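Local structure of CptN Toxin (Eubacterium rectale DSM 17629, 4RMO) at residues K59-S62 / K63-K67; A118-E121 / I122-A126; A126-V129 / L130-K134. The protein is the toxin of a type III toxin-antitoxin system, probably an endoribonuclease like its relatives, and is bound here by its pseudoknot RNA antitoxin. All coordinates share one frame; numbering follows the deposited sequence.

Interaction 1: K59-S62 / K63-K67; sequences KIVS and KRTGK. With nucleotides of chain B.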
# COMPACT_ATOMS: atom_id res chain seq x y z
N LYS A 59 27.03 5.22 9.34
CA LYS A 59 27.21 6.20 10.41
C LYS A 59 26.45 7.46 10.11
O LYS A 59 25.89 8.08 11.01
CB LYS A 59 28.66 6.53 10.66
CG LYS A 59 29.42 5.36 11.28
CD LYS A 59 30.93 5.60 11.52
CE LYS A 59 31.54 4.27 11.98
NZ LYS A 59 33.00 4.18 11.73
N ILE A 60 26.37 7.81 8.85
CA ILE A 60 25.65 9.03 8.51
C ILE A 60 24.15 8.84 8.64
O ILE A 60 23.47 9.68 9.22
CB ILE A 60 26.04 9.51 7.11
CG1 ILE A 60 27.48 10.05 7.21
CG2 ILE A 60 25.08 10.57 6.64
CD1 ILE A 60 28.13 10.26 5.90
N VAL A 61 23.65 7.69 8.20
CA VAL A 61 22.26 7.31 8.46
C VAL A 61 21.90 7.33 9.97
O VAL A 61 20.89 7.92 10.37
CB VAL A 61 21.95 5.92 7.88
CG1 VAL A 61 20.60 5.35 8.40
CG2 VAL A 61 21.94 6.00 6.36
N SER A 62 22.74 6.71 10.78
CA SER A 62 22.50 6.61 12.23
C SER A 62 22.52 7.98 12.97
O SER A 62 21.92 8.11 14.02
CB SER A 62 23.43 5.56 12.87
OG SER A 62 24.74 6.04 12.93
N LYS A 63 23.14 9.01 12.38
CA LYS A 63 23.01 10.38 12.91
C LYS A 63 21.55 10.81 13.00
O LYS A 63 21.17 11.49 13.95
CB LYS A 63 23.74 11.41 12.05
CG LYS A 63 25.20 11.55 12.39
CD LYS A 63 25.93 12.51 11.53
CE LYS A 63 27.41 12.33 11.69
NZ LYS A 63 28.10 13.59 11.38
N ARG A 64 20.73 10.42 12.03
CA ARG A 64 19.32 10.77 12.08
C ARG A 64 18.47 9.73 12.78
O ARG A 64 17.61 10.04 13.58
CB ARG A 64 18.77 10.98 10.69
CG ARG A 64 19.32 12.20 10.02
CD ARG A 64 18.28 12.72 9.08
NE ARG A 64 17.65 13.86 9.69
CZ ARG A 64 16.39 14.23 9.58
NH1 ARG A 64 15.48 13.50 8.97
NH2 ARG A 64 16.06 15.36 10.13
N THR A 65 18.74 8.50 12.42
CA THR A 65 18.07 7.35 12.95
C THR A 65 18.17 7.26 14.49
O THR A 65 17.18 6.94 15.17
CB THR A 65 18.69 6.15 12.20
OG1 THR A 65 17.82 5.76 11.13
CG2 THR A 65 18.98 5.02 13.08
N GLY A 66 19.33 7.59 15.04
CA GLY A 66 19.58 7.57 16.47
C GLY A 66 18.83 8.66 17.21
O GLY A 66 18.65 8.54 18.43
N LYS A 67 18.39 9.70 16.49
CA LYS A 67 17.44 10.71 16.99
C LYS A 67 15.99 10.45 16.54
O LYS A 67 15.17 11.37 16.51
CB LYS A 67 17.82 12.11 16.50
CG LYS A 67 19.21 12.58 16.85
CD LYS A 67 19.50 13.96 16.25
CE LYS A 67 20.80 14.59 16.77
NZ LYS A 67 21.96 14.29 15.88
P U B 6 20.12 19.53 9.62
OP1 U B 6 19.25 20.34 10.49
OP2 U B 6 20.66 18.24 10.11
O5' U B 6 19.33 19.34 8.25
C5' U B 6 18.75 20.48 7.58
C4' U B 6 17.28 20.25 7.33
O4' U B 6 17.14 19.08 6.47
C3' U B 6 16.42 19.95 8.56
O3' U B 6 15.09 20.40 8.30
C2' U B 6 16.39 18.42 8.57
O2' U B 6 15.33 17.88 9.32
C1' U B 6 16.28 18.14 7.07
N1 U B 6 16.71 16.79 6.68
C2 U B 6 15.74 15.90 6.24
O2 U B 6 14.60 16.23 6.02
N3 U B 6 16.21 14.64 5.96
C4 U B 6 17.49 14.17 6.12
O4 U B 6 17.75 13.01 5.81
C5 U B 6 18.42 15.13 6.62
C6 U B 6 18.00 16.38 6.89
P U B 4 32.49 16.42 7.10
OP1 U B 4 33.18 17.39 7.98
OP2 U B 4 32.85 14.98 7.14
O5' U B 4 30.91 16.45 7.30
C5' U B 4 30.18 17.68 7.19
C4' U B 4 28.71 17.43 7.41
O4' U B 4 28.18 16.74 6.23
C3' U B 4 28.35 16.54 8.60
O3' U B 4 27.02 16.79 9.05
C2' U B 4 28.27 15.15 7.97
O2' U B 4 27.50 14.19 8.66
C1' U B 4 27.60 15.51 6.64
N1 U B 4 27.83 14.53 5.57
C2 U B 4 26.73 14.07 4.88
O2 U B 4 25.60 14.45 5.11
N3 U B 4 27.01 13.15 3.90
C4 U B 4 28.26 12.66 3.56
O4 U B 4 28.37 11.88 2.62
C5 U B 4 29.34 13.20 4.33
C6 U B 4 29.10 14.09 5.28

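Interaction 2: A118-E121 / I122-A126; sequences AAKE and IEQKA. With nucleotides of chain B.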
# COMPACT_ATOMS: atom_id res chain seq x y z
N ALA A 118 11.37 -0.81 -2.60
CA ALA A 118 12.61 -0.09 -2.32
C ALA A 118 12.71 1.09 -3.30
O ALA A 118 13.06 2.19 -2.88
CB ALA A 118 13.82 -0.99 -2.46
N ALA A 119 12.37 0.87 -4.56
CA ALA A 119 12.40 1.94 -5.51
C ALA A 119 11.51 3.08 -5.07
O ALA A 119 11.85 4.27 -5.24
CB ALA A 119 11.95 1.44 -6.88
N LYS A 120 10.31 2.74 -4.58
CA LYS A 120 9.33 3.74 -4.17
C LYS A 120 9.84 4.55 -2.99
O LYS A 120 9.74 5.77 -2.98
CB LYS A 120 8.01 3.07 -3.82
CG LYS A 120 6.95 4.02 -3.35
CD LYS A 120 5.66 3.28 -3.00
CE LYS A 120 4.88 4.00 -1.90
NZ LYS A 120 3.47 3.55 -1.84
N GLU A 121 10.47 3.89 -2.04
CA GLU A 121 11.01 4.62 -0.92
C GLU A 121 12.14 5.58 -1.37
O GLU A 121 12.30 6.67 -0.82
CB GLU A 121 11.51 3.64 0.14
CG GLU A 121 11.46 4.21 1.54
CD GLU A 121 12.05 3.29 2.60
OE1 GLU A 121 12.17 2.05 2.36
OE2 GLU A 121 12.43 3.84 3.67
N ILE A 122 12.97 5.13 -2.29
CA ILE A 122 14.09 5.91 -2.77
C ILE A 122 13.56 7.10 -3.57
O ILE A 122 14.07 8.20 -3.44
CB ILE A 122 15.08 5.06 -3.61
CG1 ILE A 122 15.98 4.25 -2.64
CG2 ILE A 122 15.99 5.95 -4.47
CD1 ILE A 122 16.67 3.07 -3.28
N GLU A 123 12.56 6.87 -4.39
CA GLU A 123 11.96 7.94 -5.16
C GLU A 123 11.41 9.04 -4.21
O GLU A 123 11.59 10.23 -4.46
CB GLU A 123 10.90 7.38 -6.15
CG GLU A 123 11.39 7.25 -7.63
CD GLU A 123 12.23 5.98 -8.09
OE1 GLU A 123 13.10 5.34 -7.33
OE2 GLU A 123 12.05 5.63 -9.30
N GLN A 124 10.77 8.64 -3.13
CA GLN A 124 10.23 9.63 -2.20
C GLN A 124 11.32 10.40 -1.57
O GLN A 124 11.19 11.62 -1.36
CB GLN A 124 9.33 9.00 -1.12
CG GLN A 124 7.96 8.59 -1.69
CD GLN A 124 7.06 7.83 -0.69
OE1 GLN A 124 7.36 7.75 0.51
NE2 GLN A 124 5.94 7.31 -1.19
N LYS A 125 12.37 9.71 -1.18
CA LYS A 125 13.47 10.38 -0.51
C LYS A 125 14.09 11.38 -1.46
O LYS A 125 14.47 12.47 -1.06
CB LYS A 125 14.47 9.36 -0.01
CG LYS A 125 13.99 8.66 1.23
CD LYS A 125 14.98 7.64 1.75
CE LYS A 125 14.43 6.90 2.95
NZ LYS A 125 15.54 6.36 3.77
N ALA A 126 14.16 11.01 -2.73
CA ALA A 126 14.81 11.82 -3.72
C ALA A 126 14.02 13.07 -4.03
O ALA A 126 14.61 14.11 -4.34
CB ALA A 126 15.01 11.02 -5.00
P G B 24 3.60 8.94 2.30
OP1 G B 24 3.51 7.47 2.16
OP2 G B 24 4.50 9.55 3.32
O5' G B 24 4.18 9.72 1.04
C5' G B 24 3.52 9.78 -0.20
C4' G B 24 2.95 11.17 -0.45
O4' G B 24 2.60 11.86 0.80
C3' G B 24 3.78 12.21 -1.16
O3' G B 24 3.89 12.00 -2.56
C2' G B 24 2.93 13.45 -0.93
O2' G B 24 1.77 13.35 -1.73
C1' G B 24 2.49 13.25 0.52
N9 G B 24 3.24 13.98 1.53
C8 G B 24 3.94 13.47 2.60
N7 G B 24 4.48 14.38 3.35
C5 G B 24 4.08 15.58 2.77
C6 G B 24 4.37 16.92 3.14
O6 G B 24 5.01 17.34 4.11
N1 G B 24 3.80 17.83 2.25
C2 G B 24 3.05 17.49 1.15
N2 G B 24 2.60 18.50 0.41
N3 G B 24 2.81 16.25 0.77
C4 G B 24 3.34 15.35 1.63
O HOH W 1 14.15 5.14 6.04

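Interaction 3: A126-V129 / L130-K134; sequences ARKV and LGMLK. With nucleotides of chain B.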
# COMPACT_ATOMS: atom_id res chain seq x y z
N ALA A 126 14.16 11.01 -2.73
CA ALA A 126 14.81 11.82 -3.72
C ALA A 126 14.02 13.07 -4.03
O ALA A 126 14.61 14.11 -4.34
CB ALA A 126 15.01 11.02 -5.00
N ARG A 127 12.71 12.96 -4.04
CA ARG A 127 11.85 14.12 -4.29
C ARG A 127 11.98 15.11 -3.17
O ARG A 127 12.01 16.31 -3.39
CB ARG A 127 10.41 13.68 -4.44
CG ARG A 127 10.16 13.01 -5.77
CD ARG A 127 8.66 12.66 -5.98
NE ARG A 127 8.51 11.90 -7.22
CZ ARG A 127 8.67 12.40 -8.44
NH1 ARG A 127 8.94 13.68 -8.64
NH2 ARG A 127 8.58 11.59 -9.48
N LYS A 128 12.04 14.60 -1.95
CA LYS A 128 12.23 15.41 -0.81
C LYS A 128 13.62 16.11 -0.84
O LYS A 128 13.74 17.31 -0.61
CB LYS A 128 12.13 14.56 0.43
CG LYS A 128 12.28 15.35 1.70
CD LYS A 128 11.94 14.55 2.95
CE LYS A 128 12.28 15.37 4.20
NZ LYS A 128 12.22 14.59 5.49
N VAL A 129 14.67 15.33 -1.08
CA VAL A 129 15.99 15.88 -1.09
C VAL A 129 16.13 16.95 -2.19
O VAL A 129 16.68 18.02 -1.97
CB VAL A 129 17.05 14.80 -1.27
CG1 VAL A 129 18.36 15.42 -1.73
CG2 VAL A 129 17.23 14.04 0.02
N LEU A 130 15.64 16.64 -3.38
CA LEU A 130 15.71 17.60 -4.46
C LEU A 130 14.93 18.87 -4.11
O LEU A 130 15.33 19.99 -4.46
CB LEU A 130 15.20 16.99 -5.73
CG LEU A 130 15.21 17.92 -6.94
CD1 LEU A 130 16.62 18.40 -7.18
CD2 LEU A 130 14.64 17.19 -8.15
N GLY A 131 13.80 18.71 -3.42
CA GLY A 131 12.99 19.87 -3.04
C GLY A 131 13.74 20.78 -2.11
O GLY A 131 13.67 22.00 -2.23
N MSE A 132 14.43 20.18 -1.18
CA MSE A 132 15.23 20.89 -0.23
C MSE A 132 16.48 21.55 -0.86
O MSE A 132 16.77 22.70 -0.56
CB MSE A 132 15.66 19.93 0.86
CG MSE A 132 14.51 19.55 1.80
SE MSE A 132 14.93 18.22 2.93
CE MSE A 132 15.86 19.08 4.10
N LEU A 133 17.16 20.83 -1.75
CA LEU A 133 18.28 21.40 -2.48
C LEU A 133 17.87 22.64 -3.28
O LEU A 133 18.57 23.63 -3.28
CB LEU A 133 18.88 20.36 -3.45
CG LEU A 133 19.56 19.19 -2.78
CD1 LEU A 133 20.03 18.16 -3.83
CD2 LEU A 133 20.74 19.69 -1.95
N LYS A 134 16.74 22.56 -3.99
CA LYS A 134 16.22 23.65 -4.78
C LYS A 134 15.95 24.89 -3.95
O LYS A 134 15.86 25.98 -4.49
CB LYS A 134 14.95 23.22 -5.48
CG LYS A 134 15.17 22.65 -6.87
CD LYS A 134 14.03 21.72 -7.25
CE LYS A 134 13.88 21.68 -8.76
NZ LYS A 134 12.49 21.37 -9.18
P U B 26 7.06 17.02 -6.81
OP1 U B 26 6.85 16.95 -8.28
OP2 U B 26 8.05 16.16 -6.11
O5' U B 26 7.50 18.48 -6.31
C5' U B 26 6.81 19.68 -6.78
C4' U B 26 7.52 20.90 -6.26
O4' U B 26 7.59 20.82 -4.80
C3' U B 26 8.95 21.08 -6.74
O3' U B 26 9.23 22.46 -6.83
C2' U B 26 9.77 20.50 -5.59
O2' U B 26 11.09 20.98 -5.44
C1' U B 26 8.93 20.93 -4.38
N1 U B 26 9.12 20.05 -3.21
C2 U B 26 9.70 20.59 -2.09
O2 U B 26 10.06 21.75 -2.02
N3 U B 26 9.87 19.70 -1.05
C4 U B 26 9.52 18.37 -1.03
O4 U B 26 9.73 17.70 -0.01
C5 U B 26 8.89 17.90 -2.21
C6 U B 26 8.75 18.73 -3.25
P A B 7 14.17 21.09 9.44
OP1 A B 7 15.03 21.49 10.57
OP2 A B 7 12.96 20.27 9.63
O5' A B 7 13.66 22.40 8.71
C5' A B 7 14.59 23.41 8.34
C4' A B 7 14.17 24.04 7.04
O4' A B 7 14.48 23.15 5.94
C3' A B 7 12.69 24.34 6.83
O3' A B 7 12.30 25.55 7.49
C2' A B 7 12.63 24.49 5.32
O2' A B 7 13.07 25.75 4.86
C1' A B 7 13.60 23.40 4.86
N9 A B 7 12.95 22.13 4.52
C8 A B 7 12.80 21.04 5.36
N7 A B 7 12.11 20.07 4.84
C5 A B 7 11.82 20.51 3.56
C6 A B 7 11.13 19.91 2.51
N6 A B 7 10.59 18.69 2.58
N1 A B 7 11.00 20.62 1.36
C2 A B 7 11.55 21.85 1.30
N3 A B 7 12.21 22.52 2.24
C4 A B 7 12.32 21.78 3.35
P U B 6 20.12 19.53 9.62
OP1 U B 6 19.25 20.34 10.49
OP2 U B 6 20.66 18.24 10.11
O5' U B 6 19.33 19.34 8.25
C5' U B 6 18.75 20.48 7.58
C4' U B 6 17.28 20.25 7.33
O4' U B 6 17.14 19.08 6.47
C3' U B 6 16.42 19.95 8.56
O3' U B 6 15.09 20.40 8.30
C2' U B 6 16.39 18.42 8.57
O2' U B 6 15.33 17.88 9.32
C1' U B 6 16.28 18.14 7.07
N1 U B 6 16.71 16.79 6.68
C2 U B 6 15.74 15.90 6.24
O2 U B 6 14.60 16.23 6.02
N3 U B 6 16.21 14.64 5.96
C4 U B 6 17.49 14.17 6.12
O4 U B 6 17.75 13.01 5.81
C5 U B 6 18.42 15.13 6.62
C6 U B 6 18.00 16.38 6.89

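Interaction 1: K59-S62 / K63-K67
Val-61 and Thr-65 touch one turn apart on the C-terminal half of helix 54-65, an alpha-helical i to i+4 contact; the neighbouring Ile-60, Lys-63 and Arg-64 reach the bound RNA. The two side chains pass each other at a slant, CG1 of Val-61 lying 3.9 Å from OG1 of Thr-65. The polypeptide joins the same two residues more firmly: Val-61 O accepts from both Thr-65 N, in an almost straight bond, and Arg-64 N. Lys-59 O is shared as well, for Lys-63 N and Ser-62 OG approach it from one face of its plane. Ser-62 achieves this by placing OG between its own N and carbonyl carbon (chi1 73°), folding the hydroxyl back onto the helix.

Three side chains reach nucleotides of chain B. Lys-63 runs extended to bond U4 O2' through NZ at 2.8 Å, while CD1 of Ile-60 lies 3.4 Å from U4 C4. Arg-64 bends at chi3 (102°), which lays its guanidinium over uracil U6, with U6 C4 3.2 Å above the guanidinium plane and offset toward the rim. Asn-70 O takes a hydrogen bond from Arg-64 NH1, which, with the uracil against its face, would limit the rotation of the group. Arg-64 NH2 ends 2.7 Å from U6 O2', close, but without the geometry of a hydrogen bond.

Interaction 2: A118-E121 / I122-A126
Glu-121 and Lys-125 lie side by side on successive turns of helix 116-134, pointing the same way, with their charged ends near each other but not paired directly. OE2 of Glu-121 is 3.7 Å from CE of Lys-125 and 4.0 Å from its NZ, beyond salt-bridge range. One water closes the gap: it donates to Glu-121 OE2 at 3.2 Å and accepts from Lys-125 NZ at 2.9 Å. The two side chains converge because Glu-121 has CG anti to its backbone N (chi1 -152°), whereas Lys-125 keeps CG beside its own N (chi1 -77°) and extends from there.

Lys-120 and Gln-124 form a second parallel pair. CE of Lys-120 passes 3.5 Å from NE2 of Gln-124, and the same amide nitrogen comes within 3.6 Å of C5' of G24 of chain B, so the carboxamide sits between the lysine chain and the RNA backbone.

Beneath the side chains, four consecutive i to i+4 backbone bonds set the spacing; Glu-123 N to Ala-119 O is the shortest, at 2.8 Å. Farther out, Cys-71 O and His-75 ND1 are hydrogen-bonded to Lys-125 NZ, so with the water three partners hold this ammonium in place. On the buried side, Ala-119 and Ile-122 rest on Tyr-33 of strand 32-37, whose OH is hydrogen-bonded to Glu-123 OE1. The arrangement is that of a helix packed on an antiparallel sheet, its sheet side mixing alanine and isoleucine with buried polar groups, and Gln-124 turned to the RNA.

Interaction 3: A126-V129 / L130-K134
Val-129 and Leu-133 make the apolar part of this contact, an i to i+4 pair in the C-terminal half of helix 116-134. Their side chains run alongside each other in the same direction, CG1 of Val-129 lying 3.8 Å from CD1 of Leu-133. Val-129 continues onto Ile-89 in a loop, while Leu-130 and Leu-133 pack on Ile-146 of helix 146-153.

Backbone bonds repeat at every step from Ala-126 O to Val-129 O. The last, Leu-133 N to Val-129 O at 2.9 Å, has an N-H...O angle of 168°.

Contacts with the bases and riboses of chain B occupy another side. Gly-131 carries no side chain, and U26 comes close to the helix backbone there: Gly-131 CA is 3.3 Å from U26 O2', and Lys-128 CA is 3.5 Å from U26 O4. Selenomethionine Met-132 holds CG beside its backbone N (chi1 -73°), which places that methylene over the purine of A7, 3.4 Å from C5.

Charged groups complete the set. Lys-128 has CG anti to its N (chi1 -178°) and stretches fully, so NZ gives a weak bond to U6 O2 at 2.9 Å; its salt bridge to Asp-72 is the stronger tie. Arg-127 extends past the phosphate of U26, whose OP2 lies at the guanidinium edge, near its plane, 3.7 Å from NH1, and it also makes a cation-pi contact with Phe-36. Lys-134 forms a salt bridge with another RNA phosphate. Arg-127 and Lys-134 thus lie at phosphates, Lys-128 at a base oxygen, and the glycine backbone and Met-132 CG against ribose and base, consistent with recognition by shape as well as by charge.

In the fold
All three contacts are local helical ones, but they occupy different depths. Interaction 1 is a surface contact on helix 54-65, centred about 20 Å from the middle of the chain; interactions 2 and 3 follow one another on helix 116-134, share Ala-126, and are partly buried and buried respectively. Interaction 2 faces the sheet and includes a water-bridged Glu-Lys pair, with RNA only at Gln-124, at its margin. Interaction 3 combines an apolar core with several nucleotides. Interactions 1 and 3 come within about 5 Å at their nearest atoms without touching, and both meet U6, through an arginine and a lysine respectively, so the two helices share one nucleotide, U6.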